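Local coordinates for colicin-D (Escherichia coli, PDB 5ZNM), which kills Escherichia coli and closely related bacteria by blocking protein synthesis through its C-terminal tRNase domain, the central domain being implicated in passage across the inner membrane, at residues V49-A54 with L210-P215. Numbering follows the deposited sequence.
Sequences VLNNTA and LVNPVP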
loop_
_atom_site.group_PDB
_atom_site.type_symbol
_atom_site.label_atom_id
_atom_site.label_comp_id
_atom_site.label_asym_id
_atom_site.label_seq_id
_atom_site.Cartn_x
_atom_site.Cartn_y
_atom_site.Cartn_z
ATOM N N VAL A 49 -1.713 -2.571 18.367
ATOM C CA VAL A 49 -1.823 -1.182 17.944
ATOM C C VAL A 49 -2.550 -1.109 16.607
ATOM O O VAL A 49 -2.219 -1.844 15.662
ATOM C CB VAL A 49 -0.442 -0.508 17.844
ATOM C CG1 VAL A 49 -0.588 0.990 17.475
ATOM C CG2 VAL A 49 0.333 -0.707 19.134
ATOM N N LEU A 50 -3.544 -0.226 16.547
ATOM C CA LEU A 50 -4.141 0.273 15.317
ATOM C C LEU A 50 -3.479 1.592 14.938
ATOM O O LEU A 50 -3.308 2.473 15.787
ATOM C CB LEU A 50 -5.643 0.505 15.498
ATOM C CG LEU A 50 -6.542 -0.703 15.696
ATOM C CD1 LEU A 50 -7.855 -0.290 16.349
ATOM C CD2 LEU A 50 -6.771 -1.357 14.330
ATOM N N ASN A 51 -3.119 1.740 13.672
ATOM C CA ASN A 51 -2.639 3.018 13.174
ATOM C C ASN A 51 -3.782 3.742 12.478
ATOM O O ASN A 51 -4.604 3.113 11.809
ATOM C CB ASN A 51 -1.462 2.827 12.216
ATOM C CG ASN A 51 -0.208 2.379 12.929
ATOM O OD1 ASN A 51 -0.047 2.618 14.132
ATOM N ND2 ASN A 51 0.701 1.733 12.188
ATOM N N ASN A 52 -3.842 5.069 12.630
ATOM C CA ASN A 52 -4.859 5.833 11.919
ATOM C C ASN A 52 -4.392 6.270 10.525
ATOM O O ASN A 52 -4.725 7.360 10.069
ATOM C CB ASN A 52 -5.320 7.032 12.755
ATOM C CG ASN A 52 -6.387 6.656 13.787
ATOM O OD1 ASN A 52 -6.890 7.509 14.529
ATOM N ND2 ASN A 52 -6.736 5.386 13.835
ATOM N N THR A 53 -3.613 5.432 9.850
ATOM C CA THR A 53 -3.337 5.578 8.427
ATOM C C THR A 53 -4.623 5.412 7.622
ATOM O O THR A 53 -5.227 4.339 7.626
ATOM C CB THR A 53 -2.324 4.511 8.020
ATOM O OG1 THR A 53 -1.248 4.509 8.972
ATOM C CG2 THR A 53 -1.788 4.780 6.614
ATOM N N ALA A 54 -5.049 6.461 6.928
ATOM C CA ALA A 54 -6.384 6.428 6.342
ATOM C C ALA A 54 -6.457 5.436 5.186
ATOM O O ALA A 54 -5.497 5.271 4.424
ATOM C CB ALA A 54 -6.792 7.819 5.859
ATOM N N LEU A 210 -4.415 -0.239 21.561
ATOM C CA LEU A 210 -3.849 1.098 21.441
ATOM C C LEU A 210 -4.119 1.646 20.044
ATOM O O LEU A 210 -4.190 0.895 19.070
ATOM C CB LEU A 210 -2.342 1.061 21.706
ATOM C CG LEU A 210 -1.933 0.570 23.094
ATOM C CD1 LEU A 210 -0.424 0.454 23.209
ATOM C CD2 LEU A 210 -2.476 1.494 24.171
ATOM N N VAL A 211 -4.255 2.964 19.940
ATOM C CA VAL A 211 -4.397 3.592 18.631
ATOM C C VAL A 211 -3.335 4.669 18.519
ATOM O O VAL A 211 -3.277 5.572 19.363
ATOM C CB VAL A 211 -5.797 4.189 18.415
ATOM C CG1 VAL A 211 -5.912 4.769 17.026
ATOM C CG2 VAL A 211 -6.875 3.139 18.615
ATOM N N ASN A 212 -2.482 4.564 17.498
ATOM C CA ASN A 212 -1.555 5.636 17.177
ATOM C C ASN A 212 -2.297 6.615 16.258
ATOM O O ASN A 212 -2.565 6.261 15.114
ATOM C CB ASN A 212 -0.302 5.084 16.498
ATOM C CG ASN A 212 0.755 6.148 16.256
ATOM O OD1 ASN A 212 0.498 7.360 16.342
ATOM N ND2 ASN A 212 1.953 5.696 15.910
ATOM N N PRO A 213 -2.667 7.799 16.709
ATOM C CA PRO A 213 -3.480 8.683 15.871
ATOM C C PRO A 213 -2.710 9.367 14.757
ATOM O O PRO A 213 -3.345 10.009 13.919
ATOM C CB PRO A 213 -4.032 9.713 16.872
ATOM C CG PRO A 213 -3.078 9.735 17.966
ATOM C CD PRO A 213 -2.403 8.392 18.030
ATOM N N VAL A 214 -1.388 9.244 14.698
ATOM C CA VAL A 214 -0.590 9.863 13.645
ATOM C C VAL A 214 -0.552 8.909 12.457
ATOM O O VAL A 214 -0.062 7.779 12.607
ATOM C CB VAL A 214 0.830 10.175 14.129
ATOM C CG1 VAL A 214 1.607 10.900 13.036
ATOM C CG2 VAL A 214 0.809 11.001 15.426
ATOM N N PRO A 215 -1.004 9.324 11.266
ATOM C CA PRO A 215 -0.863 8.456 10.091
ATOM C C PRO A 215 0.582 8.025 9.926
ATOM O O PRO A 215 1.512 8.802 10.141
ATOM C CB PRO A 215 -1.336 9.340 8.929
ATOM C CG PRO A 215 -2.277 10.356 9.602
ATOM C CD PRO A 215 -1.618 10.626 10.927
HETATM O O HOH W 1 -5.960 10.260 13.886
#
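Leu50 and Val211 sit side by side in a parallel strand pair, in which strand 49-51 forms one edge of a small mixed sheet in the central domain and strand 207-212 is its neighbour. The pairing illustrates how a short parallel bridge is carried one residue past its strand by a backbone bond, then by the packing and water link of a side chain. Leu50 bonds to Val211's two neighbours in turn: its N donates to Leu210 O at 2.8 Å, and its O receives Asn212 N. The next rung, Asn52 N to Asn212 O at 3.0 Å, already belongs to a residue beyond strand 49-51.

Asn52 then turns its side chain toward the other segment. Its CB lies beside the carbonyl oxygens of Asn212 and Pro213. With CG anti to the carbonyl carbon (chi1 -83°), the amide crosses Val211 at about a right angle; CG lies 3.8 Å from Val211 CG1, and ND2 comes 3.4 Å from the same methyl. At the other corner, OD1 touches Val211 CG1 and Pro213 CA and takes hydrogen bonds from a water and probably from a bound glycerol, itself probably a crystallisation additive.

On the face shared by Val49, Leu210, Asn51 and Asn212, helix 32-42 packs against Val49 and Leu210. The amide planes of Asn51 and Asn212 are 83° apart there, Asn51 OD1 meets Asn212 CB at 3.4 Å, and Thr232 OG1 hydrogen-bonds both Asn51 OD1 and Asn212 ND2. Asn212 OD1 closes an Asx turn by accepting Val214 N at 3.1 Å, the donor lying well above the amide plane. The water bound to Asn52 OD1 also donates to Pro213 O, at 2.6 Å, bridging the two segments.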